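Local coordinates for fucolectin-related protein (PDB 2WMF) that probably hydrolyses blood-group carbohydrate antigens of the host, as the catalytic module of a pneumococcal family 98 glycoside hydrolase, at residues A[263-268]-A[489-494]; A[302-307]-A[519-524]. All coordinates share one frame; numbering follows the deposited sequence.

Interaction 1 (A[263-268]-A[489-494])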
loop_
_atom_site.group_PDB
_atom_site.type_symbol
_atom_site.label_atom_id
_atom_site.label_comp_id
_atom_site.label_asym_id
_atom_site.label_seq_id
_atom_site.Cartn_x
_atom_site.Cartn_y
_atom_site.Cartn_z
ATOM N N ASP A 263 21.514 -8.467 1.352
ATOM C CA ASP A 263 21.432 -9.238 0.119
ATOM C C ASP A 263 19.957 -9.455 -0.248
ATOM O O ASP A 263 19.090 -8.760 0.327
ATOM C CB ASP A 263 22.317 -10.529 0.114
ATOM C CG ASP A 263 21.945 -11.565 1.159
ATOM O OD1 ASP A 263 20.737 -11.767 1.451
ATOM O OD2 ASP A 263 22.902 -12.204 1.696
ATOM N N MET A 264 19.662 -10.324 -1.219
ATOM C CA MET A 264 18.260 -10.516 -1.638
ATOM C C MET A 264 17.380 -10.930 -0.466
ATOM O O MET A 264 16.182 -10.655 -0.474
ATOM C CB MET A 264 18.108 -11.533 -2.785
ATOM C CG MET A 264 18.618 -11.031 -4.106
ATOM S SD MET A 264 18.288 -12.145 -5.472
ATOM C CE MET A 264 19.584 -13.356 -5.133
ATOM N N ARG A 265 17.955 -11.566 0.556
ATOM C CA ARG A 265 17.153 -11.939 1.710
ATOM C C ARG A 265 16.493 -10.699 2.378
ATOM O O ARG A 265 15.475 -10.812 3.072
ATOM C CB ARG A 265 18.005 -12.748 2.668
ATOM C CG ARG A 265 18.347 -14.090 2.126
ATOM C CD ARG A 265 19.250 -14.880 3.038
ATOM N NE ARG A 265 20.614 -14.359 2.999
ATOM C CZ ARG A 265 21.684 -15.014 3.471
ATOM N NH1 ARG A 265 21.536 -16.165 4.093
ATOM N NH2 ARG A 265 22.893 -14.487 3.338
ATOM N N SER A 266 17.088 -9.528 2.185
ATOM C CA SER A 266 16.517 -8.276 2.683
ATOM C C SER A 266 15.121 -8.013 2.134
ATOM O O SER A 266 14.249 -7.490 2.850
ATOM C CB SER A 266 17.471 -7.090 2.420
ATOM O OG SER A 266 18.761 -7.288 3.011
ATOM N N TYR A 267 14.857 -8.373 0.875
ATOM C CA TYR A 267 13.502 -8.109 0.365
ATOM C C TYR A 267 12.463 -9.083 0.923
ATOM O O TYR A 267 11.246 -8.900 0.726
ATOM C CB TYR A 267 13.445 -8.026 -1.160
ATOM C CG TYR A 267 13.715 -9.264 -1.988
ATOM C CD1 TYR A 267 13.030 -10.464 -1.777
ATOM C CD2 TYR A 267 14.566 -9.189 -3.120
ATOM C CE1 TYR A 267 13.261 -11.584 -2.608
ATOM C CE2 TYR A 267 14.783 -10.300 -3.960
ATOM C CZ TYR A 267 14.145 -11.493 -3.709
ATOM O OH TYR A 267 14.332 -12.561 -4.580
ATOM N N ALA A 268 12.941 -10.118 1.639
ATOM C CA ALA A 268 12.083 -11.079 2.322
ATOM C C ALA A 268 12.076 -10.869 3.843
ATOM O O ALA A 268 11.662 -11.754 4.608
ATOM C CB ALA A 268 12.498 -12.550 1.926
ATOM N N THR A 489 15.371 -15.312 11.136
ATOM C CA THR A 489 16.712 -15.787 11.507
ATOM C C THR A 489 17.168 -17.001 10.669
ATOM O O THR A 489 18.314 -17.014 10.178
ATOM C CB THR A 489 16.773 -16.143 13.050
ATOM O OG1 THR A 489 16.408 -14.993 13.835
ATOM C CG2 THR A 489 18.170 -16.611 13.423
ATOM N N ALA A 490 16.303 -18.002 10.476
ATOM C CA ALA A 490 16.716 -19.184 9.704
ATOM C C ALA A 490 17.198 -18.807 8.287
ATOM O O ALA A 490 18.231 -19.283 7.807
ATOM C CB ALA A 490 15.616 -20.218 9.639
ATOM N N MET A 491 16.452 -17.922 7.624
ATOM C CA MET A 491 16.790 -17.555 6.274
ATOM C C MET A 491 18.168 -16.854 6.261
ATOM O O MET A 491 19.030 -17.111 5.379
ATOM C CB MET A 491 15.697 -16.627 5.706
ATOM C CG MET A 491 15.995 -16.117 4.304
ATOM S SD MET A 491 14.667 -15.064 3.686
ATOM C CE MET A 491 14.676 -13.795 4.981
ATOM N N TRP A 492 18.392 -15.991 7.255
ATOM C CA TRP A 492 19.651 -15.235 7.341
ATOM C C TRP A 492 20.829 -16.106 7.714
ATOM O O TRP A 492 21.959 -15.685 7.478
ATOM C CB TRP A 492 19.510 -14.028 8.277
ATOM C CG TRP A 492 18.807 -12.885 7.597
ATOM C CD1 TRP A 492 17.514 -12.463 7.778
ATOM C CD2 TRP A 492 19.352 -12.080 6.545
ATOM N NE1 TRP A 492 17.242 -11.416 6.918
ATOM C CE2 TRP A 492 18.357 -11.168 6.152
ATOM C CE3 TRP A 492 20.599 -12.034 5.913
ATOM C CZ2 TRP A 492 18.555 -10.251 5.141
ATOM C CZ3 TRP A 492 20.795 -11.123 4.912
ATOM C CH2 TRP A 492 19.782 -10.204 4.558
ATOM N N ALA A 493 20.564 -17.285 8.289
ATOM C CA ALA A 493 21.620 -18.240 8.696
ATOM C C ALA A 493 22.154 -19.114 7.563
ATOM O O ALA A 493 23.178 -19.776 7.729
ATOM C CB ALA A 493 21.151 -19.096 9.935
ATOM N N LEU A 494 21.496 -19.107 6.411
ATOM C CA LEU A 494 21.857 -19.992 5.318
ATOM C C LEU A 494 23.201 -19.606 4.730
ATOM O O LEU A 494 23.502 -18.422 4.611
ATOM C CB LEU A 494 20.814 -19.886 4.181
ATOM C CG LEU A 494 19.351 -20.193 4.476
ATOM C CD1 LEU A 494 18.512 -19.994 3.168
ATOM C CD2 LEU A 494 19.218 -21.600 4.979
HETATM O O HOH W 1 25.089 -16.561 3.197
#
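A bend at chi3 (-74°) in the otherwise extended outer chain of Arg265 turns its guanidinium to the C-terminal end of helix 489-493, while Trp492, with CG beside its backbone N (chi1 -79°), lays its indole against the same side chain. Arg265 NH1 donates twice, to Met491 O at 3.0 Å and to Leu494 O at 3.0 Å. The first bond lies in the carbonyl plane on a lone pair; the second acceptor is met from a donor tilted 25° out of its plane. Water 1 adds a bridge between Arg265 NH2 and Leu494 O. The remaining edge belongs to Asp263, gripped side-on: NE reaches OD1, and NH2 reaches OD2 at 2.8 Å, both through syn lone pairs and nearly in the guanidinium plane. OD1 also accepts from Arg265 N through its anti lone pair, which closes an Asx turn. The carboxylate thus fixes the rotation of the guanidinium, which fastens a loop of the glycoside hydrolase barrel to a helix end of the C-terminal region. Arg265 CB sits over the six-membered ring of Trp492, 3.6 Å from its centroid, a CH-pi contact, and Trp492 CE3 lies over one guanidinium face, toward its rim, without a parallel stack. Ser269 accepts the indole N-H. Alongside the aliphatic part of Arg265, Met491 CG lies 3.7 Å from Arg265 CD, and Met491 SD packs 3.8 Å from Ala268 CB.

Interaction 2 (A[302-307]-A[519-524])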
loop_
_atom_site.group_PDB
_atom_site.type_symbol
_atom_site.label_atom_id
_atom_site.label_comp_id
_atom_site.label_asym_id
_atom_site.label_seq_id
_atom_site.Cartn_x
_atom_site.Cartn_y
_atom_site.Cartn_z
ATOM N N ASN A 302 6.916 -21.122 -6.564
ATOM C CA ASN A 302 6.566 -22.520 -6.910
ATOM C C ASN A 302 5.069 -22.813 -6.682
ATOM O O ASN A 302 4.664 -23.922 -6.270
ATOM C CB ASN A 302 7.457 -23.488 -6.126
ATOM C CG ASN A 302 8.898 -23.375 -6.528
ATOM O OD1 ASN A 302 9.207 -23.067 -7.689
ATOM N ND2 ASN A 302 9.800 -23.572 -5.565
ATOM N N ASP A 303 4.247 -21.799 -6.996
ATOM C CA ASP A 303 2.797 -21.829 -6.800
ATOM C C ASP A 303 2.327 -22.066 -5.357
ATOM O O ASP A 303 1.172 -22.393 -5.104
ATOM C CB ASP A 303 2.164 -22.858 -7.768
ATOM C CG ASP A 303 1.990 -22.322 -9.190
ATOM O OD1 ASP A 303 2.100 -21.101 -9.412
ATOM O OD2 ASP A 303 1.708 -23.133 -10.108
ATOM N N VAL A 304 3.226 -21.804 -4.399
ATOM C CA VAL A 304 2.920 -21.863 -2.981
ATOM C C VAL A 304 2.847 -20.440 -2.406
ATOM O O VAL A 304 3.867 -19.748 -2.331
ATOM C CB VAL A 304 3.999 -22.626 -2.205
ATOM C CG1 VAL A 304 3.633 -22.737 -0.701
ATOM C CG2 VAL A 304 4.189 -24.033 -2.847
ATOM N N PRO A 305 1.649 -19.969 -2.081
ATOM C CA PRO A 305 1.539 -18.603 -1.528
ATOM C C PRO A 305 2.277 -18.464 -0.214
ATOM O O PRO A 305 2.352 -19.412 0.562
ATOM C CB PRO A 305 0.012 -18.409 -1.354
ATOM C CG PRO A 305 -0.620 -19.397 -2.292
ATOM C CD PRO A 305 0.327 -20.586 -2.297
ATOM N N THR A 306 2.864 -17.298 0.003
ATOM C CA THR A 306 3.685 -17.049 1.177
ATOM C C THR A 306 2.856 -16.564 2.356
ATOM O O THR A 306 1.717 -16.047 2.175
ATOM C CB THR A 306 4.744 -15.971 0.861
ATOM O OG1 THR A 306 4.063 -14.727 0.615
ATOM C CG2 THR A 306 5.671 -16.352 -0.305
ATOM N N PRO A 307 3.410 -16.672 3.600
ATOM C CA PRO A 307 2.749 -16.084 4.769
ATOM C C PRO A 307 2.552 -14.570 4.685
ATOM O O PRO A 307 1.529 -14.051 5.160
ATOM C CB PRO A 307 3.666 -16.485 5.928
ATOM C CG PRO A 307 4.263 -17.795 5.441
ATOM C CD PRO A 307 4.528 -17.561 3.982
ATOM N N TYR A 519 10.069 -21.195 4.810
ATOM C CA TYR A 519 9.196 -20.080 5.196
ATOM C C TYR A 519 7.710 -20.330 4.944
ATOM O O TYR A 519 6.879 -20.150 5.854
ATOM C CB TYR A 519 9.700 -18.806 4.503
ATOM C CG TYR A 519 8.767 -17.609 4.595
ATOM C CD1 TYR A 519 8.318 -17.165 5.823
ATOM C CD2 TYR A 519 8.477 -16.845 3.483
ATOM C CE1 TYR A 519 7.485 -16.037 5.946
ATOM C CE2 TYR A 519 7.647 -15.726 3.593
ATOM C CZ TYR A 519 7.139 -15.323 4.819
ATOM O OH TYR A 519 6.316 -14.205 4.935
ATOM N N SER A 520 7.349 -20.810 3.742
ATOM C CA SER A 520 5.933 -20.895 3.405
ATOM C C SER A 520 5.197 -22.109 3.985
ATOM O O SER A 520 3.967 -22.141 3.992
ATOM C CB SER A 520 5.732 -20.879 1.890
ATOM O OG SER A 520 6.161 -19.643 1.379
ATOM N N ILE A 521 5.927 -23.122 4.447
ATOM C CA ILE A 521 5.234 -24.303 4.959
ATOM C C ILE A 521 5.483 -24.535 6.450
ATOM O O ILE A 521 4.617 -25.058 7.124
ATOM C CB ILE A 521 5.404 -25.565 4.048
ATOM C CG1 ILE A 521 6.800 -25.764 3.690
ATOM C CG2 ILE A 521 4.623 -25.445 2.659
ATOM C CD1 ILE A 521 7.013 -27.001 2.841
ATOM N N ASN A 522 6.659 -24.163 6.953
ATOM C CA ASN A 522 6.945 -24.142 8.391
ATOM C C ASN A 522 7.445 -22.759 8.831
ATOM O O ASN A 522 8.558 -22.600 9.353
ATOM C CB ASN A 522 7.945 -25.217 8.760
ATOM C CG ASN A 522 7.312 -26.587 8.741
ATOM O OD1 ASN A 522 6.454 -26.915 9.584
ATOM N ND2 ASN A 522 7.678 -27.353 7.790
ATOM N N PRO A 523 6.582 -21.751 8.687
ATOM C CA PRO A 523 6.974 -20.419 9.140
ATOM C C PRO A 523 7.297 -20.423 10.614
ATOM O O PRO A 523 6.606 -21.079 11.387
ATOM C CB PRO A 523 5.718 -19.575 8.889
ATOM C CG PRO A 523 4.633 -20.537 8.771
ATOM C CD PRO A 523 5.198 -21.773 8.187
ATOM N N VAL A 524 8.323 -19.684 10.996
ATOM C CA VAL A 524 8.780 -19.671 12.392
ATOM C C VAL A 524 7.989 -18.545 13.079
ATOM O O VAL A 524 8.447 -17.406 13.181
ATOM C CB VAL A 524 10.304 -19.494 12.498
ATOM C CG1 VAL A 524 10.715 -19.519 13.971
ATOM C CG2 VAL A 524 11.035 -20.609 11.720
HETATM O O HOH W 2 6.399 -20.012 -1.301
HETATM O O HOH W 3 2.385 -20.032 3.231
#
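Pro307 lies over one face of the Tyr519 ring, with its CD 3.7 Å from the ring centroid and 17° off the normal, which meets the geometry of a CH-pi contact. CB and CG of the same proline extend the overlap, CB toward Tyr519 OH and CG toward CE1, and CG also touches Pro523 CB at 4.1 Å. Beside this pair, Ser520 CB meets Val304 CG1 at 3.8 Å, the branch set anti to the backbone N (chi1 -178°), and Thr306 CG2 approaches Ser520 OG. Polar links between the segments run through two waters. Water 2 donates to Val304 O and lies 2.7 Å from Ser520 OG; water 3 donates to Pro305 O and to Ser520 O, at 2.7 Å each, so two successive carbonyls are tied to one serine. Farther out, the Tyr519 hydroxyl is hydrogen-bonded to Glu272, and Thr306 OG1 bonds with Tyr297 O and Phe309 N. That second bond makes Thr306 the N-cap of helix 307-322, in whose first turn Pro307 stands. The arrangement is a proline-aromatic contact at a capped helix start, joining the end of the short 300-305 hairpin to the loop after helix 506-517.

How the interactions relate
From the N terminus, the chain first builds most of the eight-stranded parallel barrel, then passes 263-268, in the loop before helix 272-283. The last barrel strand, 289-293, comes next, and segment 302-307 lies beyond it. The chain runs on through helix 307-322 and the first strands of the C-terminal antiparallel sheets before reaching 489-494, where interaction 1 closes a loop of 220 intervening residues. Helix 506-517 follows, and 519-524 then returns to 302-307, closing 211 residues in interaction 2. Because the segments alternate, the two closures cross. Their centres lie 14 Å apart, and their nearest atoms about 5 Å, without touching. Together they tie chain before and after strand 289-293 to chain before and after helix 506-517.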